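Side-chain contacts in malonyl-CoA decarboxylase (Rhodopseudomonas palustris, PDB 4KSA), which probably catalyses the decarboxylation of malonyl-CoA to acetyl-CoA and carbon dioxide: residues D158-V161 with H162-S166; R119-L122 with I123-N127; G132-A135 with L136-R140; L47-G51 with E52-V56; E67-E71 with D72-A76. All blocks are in the same frame, centred on the assembly; numbering follows the deposited sequence.

Contact 1 (D158-V161 with H162-S166); sequences DDFV and HLFTS. With MG (magnesium ion), chain E.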
loop_
_atom_site.group_PDB
_atom_site.type_symbol
_atom_site.label_atom_id
_atom_site.label_comp_id
_atom_site.label_asym_id
_atom_site.label_seq_id
_atom_site.Cartn_x
_atom_site.Cartn_y
_atom_site.Cartn_z
ATOM N N ASP A 158 24.666 -2.869 29.614
ATOM C CA ASP A 158 24.854 -4.175 29.004
ATOM C C ASP A 158 23.530 -4.910 28.843
ATOM O O ASP A 158 23.356 -5.682 27.900
ATOM C CB ASP A 158 25.831 -5.032 29.821
ATOM C CG ASP A 158 27.289 -4.619 29.630
ATOM O OD1 ASP A 158 28.170 -5.313 30.189
ATOM O OD2 ASP A 158 27.560 -3.614 28.936
ATOM N N ASP A 159 22.591 -4.672 29.748
ATOM C CA ASP A 159 21.306 -5.341 29.636
ATOM C C ASP A 159 20.461 -4.703 28.541
ATOM O O ASP A 159 19.707 -5.391 27.844
ATOM C CB ASP A 159 20.570 -5.314 30.979
ATOM C CG ASP A 159 21.164 -6.291 31.981
ATOM O OD1 ASP A 159 21.164 -5.989 33.193
ATOM O OD2 ASP A 159 21.629 -7.368 31.545
ATOM N N PHE A 160 20.593 -3.390 28.387
ATOM C CA PHE A 160 19.855 -2.676 27.358
ATOM C C PHE A 160 20.292 -3.170 25.990
ATOM O O PHE A 160 19.468 -3.402 25.116
ATOM C CB PHE A 160 20.109 -1.167 27.462
ATOM C CG PHE A 160 19.173 -0.461 28.390
ATOM C CD1 PHE A 160 17.904 -0.106 27.970
ATOM C CD2 PHE A 160 19.557 -0.152 29.688
ATOM C CE1 PHE A 160 17.024 0.552 28.825
ATOM C CE2 PHE A 160 18.686 0.504 30.547
ATOM C CZ PHE A 160 17.419 0.856 30.107
ATOM N N VAL A 161 21.599 -3.325 25.815
ATOM C CA VAL A 161 22.153 -3.781 24.553
ATOM C C VAL A 161 21.682 -5.201 24.226
ATOM O O VAL A 161 21.398 -5.504 23.075
ATOM C CB VAL A 161 23.706 -3.706 24.571
ATOM C CG1 VAL A 161 24.296 -4.298 23.289
ATOM C CG2 VAL A 161 24.144 -2.257 24.704
ATOM N N HIS A 162 21.571 -6.069 25.221
ATOM C CA HIS A 162 21.115 -7.417 24.929
ATOM C C HIS A 162 19.691 -7.401 24.365
ATOM O O HIS A 162 19.396 -8.106 23.405
ATOM C CB HIS A 162 21.169 -8.302 26.181
ATOM C CG HIS A 162 20.684 -9.703 25.950
ATOM N ND1 HIS A 162 21.348 -10.598 25.135
ATOM C CD2 HIS A 162 19.580 -10.351 26.396
ATOM C CE1 HIS A 162 20.673 -11.735 25.089
ATOM N NE2 HIS A 162 19.597 -11.610 25.845
ATOM N N LEU A 163 18.813 -6.598 24.954
ATOM C CA LEU A 163 17.428 -6.532 24.483
ATOM C C LEU A 163 17.272 -5.750 23.170
ATOM O O LEU A 163 16.619 -6.247 22.244
ATOM C CB LEU A 163 16.523 -5.951 25.577
ATOM C CG LEU A 163 16.559 -6.757 26.888
ATOM C CD1 LEU A 163 15.939 -5.966 28.034
ATOM C CD2 LEU A 163 15.840 -8.081 26.689
ATOM N N PHE A 164 17.872 -4.558 23.088
ATOM C CA PHE A 164 17.822 -3.725 21.882
ATOM C C PHE A 164 18.343 -4.508 20.681
ATOM O O PHE A 164 17.791 -4.429 19.576
ATOM C CB PHE A 164 18.692 -2.467 22.016
ATOM C CG PHE A 164 18.067 -1.363 22.804
ATOM C CD1 PHE A 164 18.653 -0.103 22.821
ATOM C CD2 PHE A 164 16.910 -1.581 23.555
ATOM C CE1 PHE A 164 18.106 0.936 23.576
ATOM C CE2 PHE A 164 16.345 -0.560 24.318
ATOM C CZ PHE A 164 16.949 0.709 24.327
ATOM N N THR A 165 19.423 -5.248 20.897
ATOM C CA THR A 165 20.003 -6.041 19.831
ATOM C C THR A 165 18.963 -7.011 19.292
ATOM O O THR A 165 18.797 -7.152 18.073
ATOM C CB THR A 165 21.228 -6.822 20.327
ATOM O OG1 THR A 165 22.316 -5.910 20.504
ATOM C CG2 THR A 165 21.625 -7.896 19.335
ATOM N N SER A 166 18.248 -7.670 20.198
ATOM C CA SER A 166 17.237 -8.614 19.775
ATOM C C SER A 166 16.024 -7.928 19.155
ATOM O O SER A 166 15.382 -8.487 18.269
ATOM C CB SER A 166 16.787 -9.475 20.939
ATOM O OG SER A 166 15.897 -10.466 20.464
HETATM MG MG MG E . 18.371 -13.633 26.515
#

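Contact 2 (R119-L122 with I123-N127); sequences RQEL and IRRLN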
loop_
_atom_site.group_PDB
_atom_site.type_symbol
_atom_site.label_atom_id
_atom_site.label_comp_id
_atom_site.label_asym_id
_atom_site.label_seq_id
_atom_site.Cartn_x
_atom_site.Cartn_y
_atom_site.Cartn_z
ATOM N N ARG A 119 16.678 -6.443 35.883
ATOM C CA ARG A 119 16.626 -5.283 34.997
ATOM C C ARG A 119 15.987 -5.671 33.675
ATOM O O ARG A 119 15.158 -4.951 33.123
ATOM C CB ARG A 119 18.031 -4.782 34.671
ATOM C CG ARG A 119 18.806 -4.183 35.804
ATOM C CD ARG A 119 19.957 -3.344 35.262
ATOM N NE ARG A 119 21.114 -4.160 34.939
ATOM C CZ ARG A 119 21.800 -4.835 35.843
ATOM N NH1 ARG A 119 22.840 -5.560 35.481
ATOM N NH2 ARG A 119 21.438 -4.770 37.109
ATOM N N GLN A 120 16.416 -6.808 33.151
ATOM C CA GLN A 120 15.914 -7.301 31.892
ATOM C C GLN A 120 14.387 -7.450 31.861
ATOM O O GLN A 120 13.711 -6.875 31.002
ATOM C CB GLN A 120 16.572 -8.634 31.594
ATOM C CG GLN A 120 18.070 -8.607 31.781
ATOM C CD GLN A 120 18.793 -9.339 30.678
ATOM O OE1 GLN A 120 18.176 -10.084 29.899
ATOM N NE2 GLN A 120 20.105 -9.142 30.600
ATOM N N GLU A 121 13.844 -8.223 32.791
ATOM C CA GLU A 121 12.415 -8.424 32.829
ATOM C C GLU A 121 11.701 -7.083 32.956
ATOM O O GLU A 121 10.623 -6.899 32.388
ATOM C CB GLU A 121 12.048 -9.343 33.995
ATOM C CG GLU A 121 10.584 -9.773 34.018
ATOM C CD GLU A 121 10.137 -10.348 32.675
ATOM O OE1 GLU A 121 10.948 -11.065 32.029
ATOM O OE2 GLU A 121 8.978 -10.087 32.277
ATOM N N LEU A 122 12.301 -6.151 33.697
ATOM C CA LEU A 122 11.719 -4.827 33.890
ATOM C C LEU A 122 11.684 -4.020 32.580
ATOM O O LEU A 122 10.694 -3.319 32.288
ATOM C CB LEU A 122 12.516 -4.032 34.931
ATOM C CG LEU A 122 12.017 -2.591 35.101
ATOM C CD1 LEU A 122 10.562 -2.636 35.606
ATOM C CD2 LEU A 122 12.932 -1.803 36.045
ATOM N N ILE A 123 12.775 -4.092 31.810
ATOM C CA ILE A 123 12.842 -3.384 30.543
ATOM C C ILE A 123 11.870 -4.044 29.554
ATOM O O ILE A 123 11.108 -3.350 28.859
ATOM C CB ILE A 123 14.302 -3.369 29.991
ATOM C CG1 ILE A 123 15.205 -2.588 30.956
ATOM C CG2 ILE A 123 14.366 -2.683 28.636
ATOM C CD1 ILE A 123 16.679 -2.560 30.554
ATOM N N ARG A 124 11.878 -5.380 29.510
ATOM C CA ARG A 124 10.986 -6.116 28.603
ATOM C C ARG A 124 9.547 -5.738 28.825
ATOM O O ARG A 124 8.780 -5.622 27.868
ATOM C CB ARG A 124 11.119 -7.628 28.760
ATOM C CG ARG A 124 12.303 -8.197 28.019
ATOM C CD ARG A 124 12.212 -9.701 27.938
ATOM N NE ARG A 124 12.487 -10.316 29.224
ATOM C CZ ARG A 124 13.682 -10.762 29.588
ATOM N NH1 ARG A 124 14.702 -10.673 28.749
ATOM N NH2 ARG A 124 13.859 -11.266 30.797
ATOM N N ARG A 125 9.174 -5.535 30.082
ATOM C CA ARG A 125 7.807 -5.166 30.382
ATOM C C ARG A 125 7.519 -3.718 30.036
ATOM O O ARG A 125 6.441 -3.406 29.542
ATOM C CB ARG A 125 7.507 -5.441 31.848
ATOM C CG ARG A 125 7.631 -6.909 32.172
ATOM C CD ARG A 125 7.007 -7.266 33.506
ATOM N NE ARG A 125 7.179 -8.692 33.756
ATOM C CZ ARG A 125 6.436 -9.414 34.590
ATOM N NH1 ARG A 125 5.453 -8.847 35.291
ATOM N NH2 ARG A 125 6.645 -10.723 34.680
ATOM N N LEU A 126 8.476 -2.832 30.282
ATOM C CA LEU A 126 8.290 -1.414 29.983
ATOM C C LEU A 126 8.151 -1.198 28.496
ATOM O O LEU A 126 7.651 -0.175 28.054
ATOM C CB LEU A 126 9.478 -0.606 30.482
ATOM C CG LEU A 126 9.629 -0.500 31.993
ATOM C CD1 LEU A 126 10.891 0.271 32.314
ATOM C CD2 LEU A 126 8.399 0.201 32.575
ATOM N N ASN A 127 8.601 -2.182 27.730
ATOM C CA ASN A 127 8.552 -2.108 26.283
ATOM C C ASN A 127 7.166 -2.365 25.740
ATOM O O ASN A 127 6.923 -2.198 24.551
ATOM C CB ASN A 127 9.543 -3.100 25.678
ATOM C CG ASN A 127 9.759 -2.865 24.206
ATOM O OD1 ASN A 127 9.981 -1.740 23.776
ATOM N ND2 ASN A 127 9.705 -3.925 23.428
#

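Contact 3 (G132-A135 with L136-R140); sequences GTAA and LVKMR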
loop_
_atom_site.group_PDB
_atom_site.type_symbol
_atom_site.label_atom_id
_atom_site.label_comp_id
_atom_site.label_asym_id
_atom_site.label_seq_id
_atom_site.Cartn_x
_atom_site.Cartn_y
_atom_site.Cartn_z
ATOM N N GLY A 132 6.769 2.755 24.278
ATOM C CA GLY A 132 7.773 2.116 25.119
ATOM C C GLY A 132 9.204 2.090 24.595
ATOM O O GLY A 132 10.130 2.550 25.267
ATOM N N THR A 133 9.383 1.548 23.392
ATOM C CA THR A 133 10.706 1.449 22.800
ATOM C C THR A 133 11.390 2.800 22.703
ATOM O O THR A 133 12.565 2.938 23.047
ATOM C CB THR A 133 10.644 0.836 21.415
ATOM O OG1 THR A 133 10.103 -0.482 21.517
ATOM C CG2 THR A 133 12.031 0.750 20.810
ATOM N N ALA A 134 10.655 3.801 22.233
ATOM C CA ALA A 134 11.215 5.139 22.090
ATOM C C ALA A 134 11.661 5.657 23.455
ATOM O O ALA A 134 12.737 6.228 23.598
ATOM C CB ALA A 134 10.185 6.073 21.474
ATOM N N ALA A 135 10.825 5.449 24.460
ATOM C CA ALA A 135 11.147 5.891 25.803
ATOM C C ALA A 135 12.388 5.136 26.311
ATOM O O ALA A 135 13.261 5.725 26.949
ATOM C CB ALA A 135 9.956 5.658 26.710
ATOM N N LEU A 136 12.472 3.836 26.024
ATOM C CA LEU A 136 13.619 3.060 26.462
ATOM C C LEU A 136 14.897 3.526 25.794
ATOM O O LEU A 136 15.967 3.453 26.385
ATOM C CB LEU A 136 13.427 1.571 26.180
ATOM C CG LEU A 136 12.782 0.701 27.263
ATOM C CD1 LEU A 136 13.483 0.912 28.603
ATOM C CD2 LEU A 136 11.344 1.057 27.390
ATOM N N VAL A 137 14.802 3.999 24.562
ATOM C CA VAL A 137 15.992 4.468 23.876
ATOM C C VAL A 137 16.460 5.744 24.550
ATOM O O VAL A 137 17.663 5.944 24.769
ATOM C CB VAL A 137 15.727 4.750 22.379
ATOM C CG1 VAL A 137 16.928 5.462 21.752
ATOM C CG2 VAL A 137 15.444 3.434 21.653
ATOM N N LYS A 138 15.500 6.604 24.880
ATOM C CA LYS A 138 15.800 7.870 25.532
ATOM C C LYS A 138 16.400 7.590 26.892
ATOM O O LYS A 138 17.325 8.268 27.310
ATOM C CB LYS A 138 14.541 8.729 25.667
ATOM C CG LYS A 138 14.561 10.004 24.800
ATOM C CD LYS A 138 14.624 9.678 23.292
ATOM C CE LYS A 138 13.310 9.015 22.784
ATOM N NZ LYS A 138 13.398 8.282 21.471
HETATM N N MSE A 139 15.886 6.568 27.566
HETATM C CA MSE A 139 16.383 6.178 28.883
HETATM C C MSE A 139 17.797 5.602 28.774
HETATM O O MSE A 139 18.649 5.844 29.619
HETATM C CB MSE A 139 15.436 5.148 29.507
HETATM C CG MSE A 139 15.805 4.715 30.942
HETATM SE SE MSE A 139 14.406 3.655 31.804
HETATM C CE MSE A 139 15.311 1.977 31.973
ATOM N N ARG A 140 18.050 4.845 27.721
ATOM C CA ARG A 140 19.361 4.277 27.542
ATOM C C ARG A 140 20.343 5.412 27.251
ATOM O O ARG A 140 21.505 5.366 27.633
ATOM C CB ARG A 140 19.340 3.267 26.395
ATOM C CG ARG A 140 20.523 2.318 26.420
ATOM C CD ARG A 140 21.111 2.098 25.037
ATOM N NE ARG A 140 22.442 1.530 25.172
ATOM C CZ ARG A 140 23.323 1.416 24.192
ATOM N NH1 ARG A 140 24.512 0.886 24.444
ATOM N NH2 ARG A 140 23.026 1.830 22.972
#

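Contact 4 (L47-G51 with E52-V56); sequences LSRRG and EASGV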
loop_
_atom_site.group_PDB
_atom_site.type_symbol
_atom_site.label_atom_id
_atom_site.label_comp_id
_atom_site.label_asym_id
_atom_site.label_seq_id
_atom_site.Cartn_x
_atom_site.Cartn_y
_atom_site.Cartn_z
ATOM N N LEU A 47 7.134 -5.593 38.043
ATOM C CA LEU A 47 7.862 -6.851 37.980
ATOM C C LEU A 47 7.082 -8.057 38.506
ATOM O O LEU A 47 7.227 -9.161 37.991
ATOM C CB LEU A 47 9.171 -6.735 38.752
ATOM C CG LEU A 47 10.384 -6.203 38.005
ATOM C CD1 LEU A 47 11.566 -6.080 38.959
ATOM C CD2 LEU A 47 10.713 -7.149 36.860
ATOM N N SER A 48 6.254 -7.846 39.526
ATOM C CA SER A 48 5.490 -8.936 40.137
ATOM C C SER A 48 4.123 -9.141 39.503
ATOM O O SER A 48 3.482 -10.175 39.709
ATOM C CB SER A 48 5.287 -8.669 41.632
ATOM O OG SER A 48 4.224 -7.742 41.836
ATOM N N ARG A 49 3.674 -8.150 38.743
ATOM C CA ARG A 49 2.380 -8.228 38.093
ATOM C C ARG A 49 2.220 -9.477 37.226
ATOM O O ARG A 49 3.203 -10.026 36.716
ATOM C CB ARG A 49 2.163 -6.995 37.241
ATOM C CG ARG A 49 0.736 -6.635 37.143
ATOM C CD ARG A 49 0.258 -6.210 38.498
ATOM N NE ARG A 49 -1.195 -6.204 38.574
ATOM C CZ ARG A 49 -1.880 -5.645 39.562
ATOM N NH1 ARG A 49 -1.233 -5.045 40.555
ATOM N NH2 ARG A 49 -3.207 -5.688 39.551
ATOM N N ARG A 50 0.974 -9.916 37.065
ATOM C CA ARG A 50 0.661 -11.089 36.258
ATOM C C ARG A 50 -0.314 -10.783 35.114
ATOM O O ARG A 50 -0.232 -11.379 34.039
ATOM C CB ARG A 50 0.083 -12.198 37.141
ATOM C CG ARG A 50 1.129 -13.018 37.903
ATOM C CD ARG A 50 0.474 -14.161 38.695
ATOM N NE ARG A 50 0.400 -13.904 40.135
ATOM C CZ ARG A 50 -0.104 -12.801 40.693
ATOM N NH1 ARG A 50 -0.122 -12.678 42.017
ATOM N NH2 ARG A 50 -0.584 -11.813 39.941
ATOM N N GLY A 51 -1.230 -9.852 35.345
ATOM C CA GLY A 51 -2.191 -9.506 34.321
ATOM C C GLY A 51 -1.636 -8.578 33.259
ATOM O O GLY A 51 -0.991 -7.586 33.571
ATOM N N GLU A 52 -1.900 -8.898 31.998
ATOM C CA GLU A 52 -1.433 -8.092 30.878
ATOM C C GLU A 52 -1.944 -6.653 30.912
ATOM O O GLU A 52 -1.194 -5.704 30.652
ATOM C CB GLU A 52 -1.843 -8.759 29.555
ATOM C CG GLU A 52 -1.630 -7.900 28.298
ATOM C CD GLU A 52 -1.771 -8.698 27.010
ATOM O OE1 GLU A 52 -1.899 -8.090 25.924
ATOM O OE2 GLU A 52 -1.745 -9.941 27.089
ATOM N N ALA A 53 -3.223 -6.493 31.233
ATOM C CA ALA A 53 -3.825 -5.169 31.274
ATOM C C ALA A 53 -3.169 -4.257 32.306
ATOM O O ALA A 53 -2.895 -3.078 32.030
ATOM C CB ALA A 53 -5.309 -5.292 31.552
ATOM N N SER A 54 -2.916 -4.795 33.494
ATOM C CA SER A 54 -2.297 -4.002 34.546
ATOM C C SER A 54 -0.804 -3.836 34.271
ATOM O O SER A 54 -0.206 -2.811 34.600
ATOM C CB SER A 54 -2.539 -4.647 35.922
ATOM O OG SER A 54 -2.106 -5.995 35.967
ATOM N N GLY A 55 -0.202 -4.841 33.655
ATOM C CA GLY A 55 1.206 -4.737 33.345
ATOM C C GLY A 55 1.400 -3.475 32.537
ATOM O O GLY A 55 2.098 -2.552 32.959
ATOM N N VAL A 56 0.751 -3.430 31.377
ATOM C CA VAL A 56 0.826 -2.288 30.479
ATOM C C VAL A 56 0.525 -0.984 31.208
ATOM O O VAL A 56 1.264 -0.011 31.101
ATOM C CB VAL A 56 -0.171 -2.451 29.301
ATOM C CG1 VAL A 56 0.038 -1.364 28.277
ATOM C CG2 VAL A 56 0.002 -3.809 28.662
#

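Contact 5 (E67-E71 with D72-A76); sequences EAADE and DDKLA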
loop_
_atom_site.group_PDB
_atom_site.type_symbol
_atom_site.label_atom_id
_atom_site.label_comp_id
_atom_site.label_asym_id
_atom_site.label_seq_id
_atom_site.Cartn_x
_atom_site.Cartn_y
_atom_site.Cartn_z
ATOM N N GLU A 67 9.726 10.174 32.876
ATOM C CA GLU A 67 9.812 11.323 31.984
ATOM C C GLU A 67 9.664 12.646 32.744
ATOM O O GLU A 67 10.455 13.582 32.570
ATOM C CB GLU A 67 8.716 11.212 30.925
ATOM C CG GLU A 67 9.061 11.820 29.586
ATOM C CD GLU A 67 9.373 13.299 29.672
ATOM O OE1 GLU A 67 8.448 14.099 29.955
ATOM O OE2 GLU A 67 10.550 13.666 29.458
ATOM N N ALA A 68 8.654 12.703 33.602
ATOM C CA ALA A 68 8.365 13.897 34.372
ATOM C C ALA A 68 9.239 14.085 35.610
ATOM O O ALA A 68 9.281 15.173 36.185
ATOM C CB ALA A 68 6.904 13.883 34.775
ATOM N N ALA A 69 9.936 13.037 36.024
ATOM C CA ALA A 69 10.771 13.133 37.216
ATOM C C ALA A 69 11.904 14.161 37.133
ATOM O O ALA A 69 12.320 14.573 36.054
ATOM C CB ALA A 69 11.336 11.757 37.565
ATOM N N ASP A 70 12.386 14.563 38.305
ATOM C CA ASP A 70 13.470 15.528 38.441
ATOM C C ASP A 70 14.722 14.830 37.911
ATOM O O ASP A 70 14.764 13.605 37.850
ATOM C CB ASP A 70 13.637 15.887 39.927
ATOM C CG ASP A 70 14.463 17.150 40.154
ATOM O OD1 ASP A 70 14.692 17.497 41.340
ATOM O OD2 ASP A 70 14.879 17.800 39.165
ATOM N N GLU A 71 15.737 15.594 37.520
ATOM C CA GLU A 71 16.955 14.988 37.010
ATOM C C GLU A 71 17.594 14.121 38.090
ATOM O O GLU A 71 18.199 13.086 37.804
ATOM C CB GLU A 71 17.944 16.057 36.561
ATOM C CG GLU A 71 18.955 15.505 35.587
ATOM C CD GLU A 71 18.274 14.872 34.369
ATOM O OE1 GLU A 71 18.811 13.878 33.819
ATOM O OE2 GLU A 71 17.198 15.379 33.963
ATOM N N ASP A 72 17.461 14.563 39.333
ATOM C CA ASP A 72 17.994 13.833 40.464
ATOM C C ASP A 72 17.184 12.558 40.619
ATOM O O ASP A 72 17.740 11.494 40.867
ATOM C CB ASP A 72 17.873 14.656 41.752
ATOM C CG ASP A 72 18.931 15.753 41.869
ATOM O OD1 ASP A 72 19.710 15.969 40.906
ATOM O OD2 ASP A 72 18.972 16.405 42.940
ATOM N N ASP A 73 15.865 12.658 40.479
ATOM C CA ASP A 73 15.029 11.474 40.632
ATOM C C ASP A 73 15.234 10.481 39.487
ATOM O O ASP A 73 15.166 9.271 39.699
ATOM C CB ASP A 73 13.545 11.851 40.774
ATOM C CG ASP A 73 13.233 12.539 42.111
ATOM O OD1 ASP A 73 13.669 12.029 43.171
ATOM O OD2 ASP A 73 12.541 13.587 42.101
ATOM N N LYS A 74 15.486 10.980 38.278
ATOM C CA LYS A 74 15.750 10.086 37.151
ATOM C C LYS A 74 17.001 9.312 37.516
ATOM O O LYS A 74 17.010 8.085 37.580
ATOM C CB LYS A 74 16.025 10.871 35.860
ATOM C CG LYS A 74 14.792 11.231 35.060
ATOM C CD LYS A 74 15.151 11.731 33.678
ATOM C CE LYS A 74 13.919 12.216 32.969
ATOM N NZ LYS A 74 13.239 13.285 33.765
ATOM N N LEU A 75 18.049 10.073 37.784
ATOM C CA LEU A 75 19.338 9.524 38.123
ATOM C C LEU A 75 19.284 8.504 39.256
ATOM O O LEU A 75 19.941 7.466 39.188
ATOM C CB LEU A 75 20.298 10.663 38.468
ATOM C CG LEU A 75 21.773 10.383 38.172
ATOM C CD1 LEU A 75 22.559 11.682 38.246
ATOM C CD2 LEU A 75 22.327 9.354 39.162
ATOM N N ALA A 76 18.501 8.774 40.292
ATOM C CA ALA A 76 18.434 7.834 41.405
ATOM C C ALA A 76 17.878 6.520 40.897
ATOM O O ALA A 76 18.394 5.454 41.236
ATOM C CB ALA A 76 17.562 8.386 42.523
HETATM O O HOH W 1 13.389 16.175 43.749
#

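Contact 1 (D158-V161 with H162-S166)
Phe160 and Phe164, one helical turn apart, lie side by side on one flank of the helix and point the same way. Their rings nevertheless stand steeply to each other: the planes meet at 73° with the centroids 5.8 Å apart, an offset edge-to-face pair in which Phe160 presents its edge to the face of Phe164. The closest carbons are Phe160 CD1 and Phe164 CZ, at 3.9 Å. In both residues CG is anti to the carbonyl carbon (chi1 -88° in Phe160, -79° in Phe164), which explains the common direction, and the backbone bond from Phe164 N to Phe160 O, 2.8 Å, links the two residues along the backbone. Elsewhere on the helix Val161 O is gripped twice by Thr165. Thr165 OG1 donates to Val161 O at 2.8 Å and Thr165 N at 3.0 Å, from opposite faces of the carbonyl plane, while Val161 CG1 comes within 3.8 Å of Thr165 OG1 where the two side chains cross at a slant. His162 heads a different way, and its NE2 binds a magnesium ion at 2.5 Å; NE2 of His162 of the second subunit binds the same ion, so the metal joins two copies of this helix. Asp158 forms a salt bridge with Arg113 of the second subunit. Within its own chain, helix 154-167 is held to helix 118-126 by Asp159, which pairs with Arg119 and Gln120. Phe160 packs on Ile123 of that helix and on Leu136 and Met139 of helix 132-146, while Phe164 reaches Arg140 and the loop residues Leu275 and Ile278.

Contact 2 (R119-L122 with I123-N127)
Glu121 divides its carboxylate between Arg124 and Arg125, three and four residues further along the helix. Glu121 OE2 receives NE of Arg125 at 2.7 Å in an almost straight bond (171°), using its anti lone pair and lying in the guanidinium plane, although the carboxylate itself stands nearly perpendicular to that plane (89°). Glu121 OE1 is held side-on by Arg124, whose NH2 at 3.2 Å and NE at 3.3 Å both approach from the same face of the carboxylate. The glutamate reaches both arginines because its chain bends at chi2 (51°). This flank is only partly buried, and its charges have further mates: Arg124 also pairs with Glu116, and Arg125 NH1 donates to Arg49 O. Were Glu121 an alanine, Arg125 NE would probably lose this acceptor, and both arginines, held by their outside partners alone, would be less firmly fixed in rotation. The other flank is apolar and buried. Leu126 CD1 lies 4.2 Å from Leu122 CG, and both leucines pack on Leu46 of helix 36-48. Ile123 packs on Phe160 and Leu163 of helix 154-167. Backbone bonds such as Arg124 N to Gln120 O, 2.8 Å, run beneath both flanks. The pattern is that of an amphipathic helix in a helical bundle, with an i to i+3 and i to i+4 salt-bridge network along its polar stripe.

Contact 3 (G132-A135 with L136-R140)
Lys138 folds back along the helix towards Ala134 instead of extending outward. Its first torsion lies off the staggered positions, and two successive bends, at chi2 (63°) and chi3 (68°), help to turn the aliphatic chain back, so that Lys138 NZ ends 3.9 Å from Ala134 CB. The residue is exposed, and at this resolution the fine detail of so long a chain is less certain than its general course. The backbone beneath is regular, with Lys138 N bonded to Ala134 O at 3.1 Å. Val137 behaves differently. Val137 CG2 sits beside the backbone N, anti to the carbonyl carbon, and is thereby turned back to Thr133, where it meets Thr133 O at 3.2 Å and the methyl Thr133 CG2 more loosely at 4.4 Å. Val137 N bonds to the same Thr133 O at 2.9 Å. These are the i to i+4 pairings of an alpha helix, here the opening turns of helix 132-146, and Thr133 ties that start to Asn127, just beyond helix 118-126, through a hydrogen bond from its hydroxyl group. Met139, present as selenomethionine, has CG anti to the backbone N (chi1 -177°). Only its base attends to Ala135, with Met139 CB 3.4 Å from Ala135 O, and the rest of the chain leaves this contact to pack on Phe77, Leu78 and Leu81 of helix 71-83 and on Phe160 of helix 154-167. Leu136 also faces Phe160, and packs on Ile123 and Leu126 of helix 118-126, although the placing of its CD2 next to Gly132 O is doubtful.

Contact 4 (L47-G51 with E52-V56)
The flat guanidinium group of Arg49 is met aslant by the hydroxyl of Ser54, with Arg49 NE 2.8 Å from Ser54 OG; the bond is weak, its angle at the hydrogen being only 129°. Ser54 CB backs the approach, 3.4 Å from Arg49 NE, and the arginine chain runs past the serine hydroxyl. A bend at chi2 (66°) brings the chain round in this way. Ser54 in turn holds OG between its backbone N and carbonyl carbon (chi1 55°), which directs Ser54 OG back to the loop, 3.1 Å from Gly51 O. The other flat group is the Gly51 peptide carbonyl, where Gly51 O takes Gly55 N at 2.9 Å. Gly51 occupies the N-cap position of helix 52-68, and this i to i+4 bond opens that helix after the short connection from helix 36-48. The junction faces the second subunit: Glu430 of that subunit forms salt bridges with Arg49 and Arg50 and accepts from Gly51 N, and Glu426 of the same subunit bonds to Ser54 OG. With an alanine here instead of Arg49, Glu430 of the second subunit is likely to lose one of the two cations that meet it at this junction, and Ser54 OG its weak donor. Glu52 adds its backbone N to the interface through a hydrogen bond to His425 of the second subunit.

Contact 5 (E67-E71 with D72-A76)
Lys74 supplies a polar bond from side chain to backbone, donating from NZ to Glu67 O at 3.0 Å. The ammonium group stands above the carbonyl plane, 59° out of it; the chain runs extended until a bend at chi4 (57°) turns NZ towards this carbonyl. The same lysine makes a cation-pi contact with Tyr66. Its attraction to Glu71 is looser, since OE2 of Glu71 is 4.5 Å from Lys74 NZ, beyond a salt bridge, and Glu71 has a firmer mate in Arg146. Among the acids, Asp70 OD1 and Asp73 OD2 are like charges 4.5 Å apart. One water donates to both, at 3.0 Å to Asp70 OD1 and 3.2 Å to Asp73 OD2, which probably eases their repulsion, while Asp73 OD1 accepts from Gly36 N. Apolar contact is slight: Ala69 CB touches Asp73 CB at 3.9 Å. Backbone bonds complete the set, from Lys74 N to Asp70 O at 2.8 Å and from Leu75 N to Glu71 O at 3.0 Å. Asp70 occupies the N-cap position of helix 71-83, although its side chain makes no capping bond. What results is a short turn between consecutive helices, with acidic residues gathered at the start of helix 71-83 and a lysine from its first turns bonded to a carbonyl in the last turn of helix 52-68.

How the contacts relate
From the N terminus the contacts follow in the order 4, 5, 2, 3, 1, each on one unbroken stretch, so none nests in or crosses another. Contact 4 closes the turn between helices 36-48 and 52-68, and contact 5 the turn from helix 52-68 to helix 71-83; contacts 1 and 3 lie on single helices, and contact 2 on helix 118-126 and the residue after it. Contact 2 touches three others: Arg125 binds Arg49 O of contact 4, Asn127 binds Thr133 of contact 3, and Arg119 and Gln120 hold Asp159 of contact 1. Contacts 1 and 3 pack through Phe160 and Met139. Contact 5 touches none of the others. Contacts 1 and 4 both reach the second subunit.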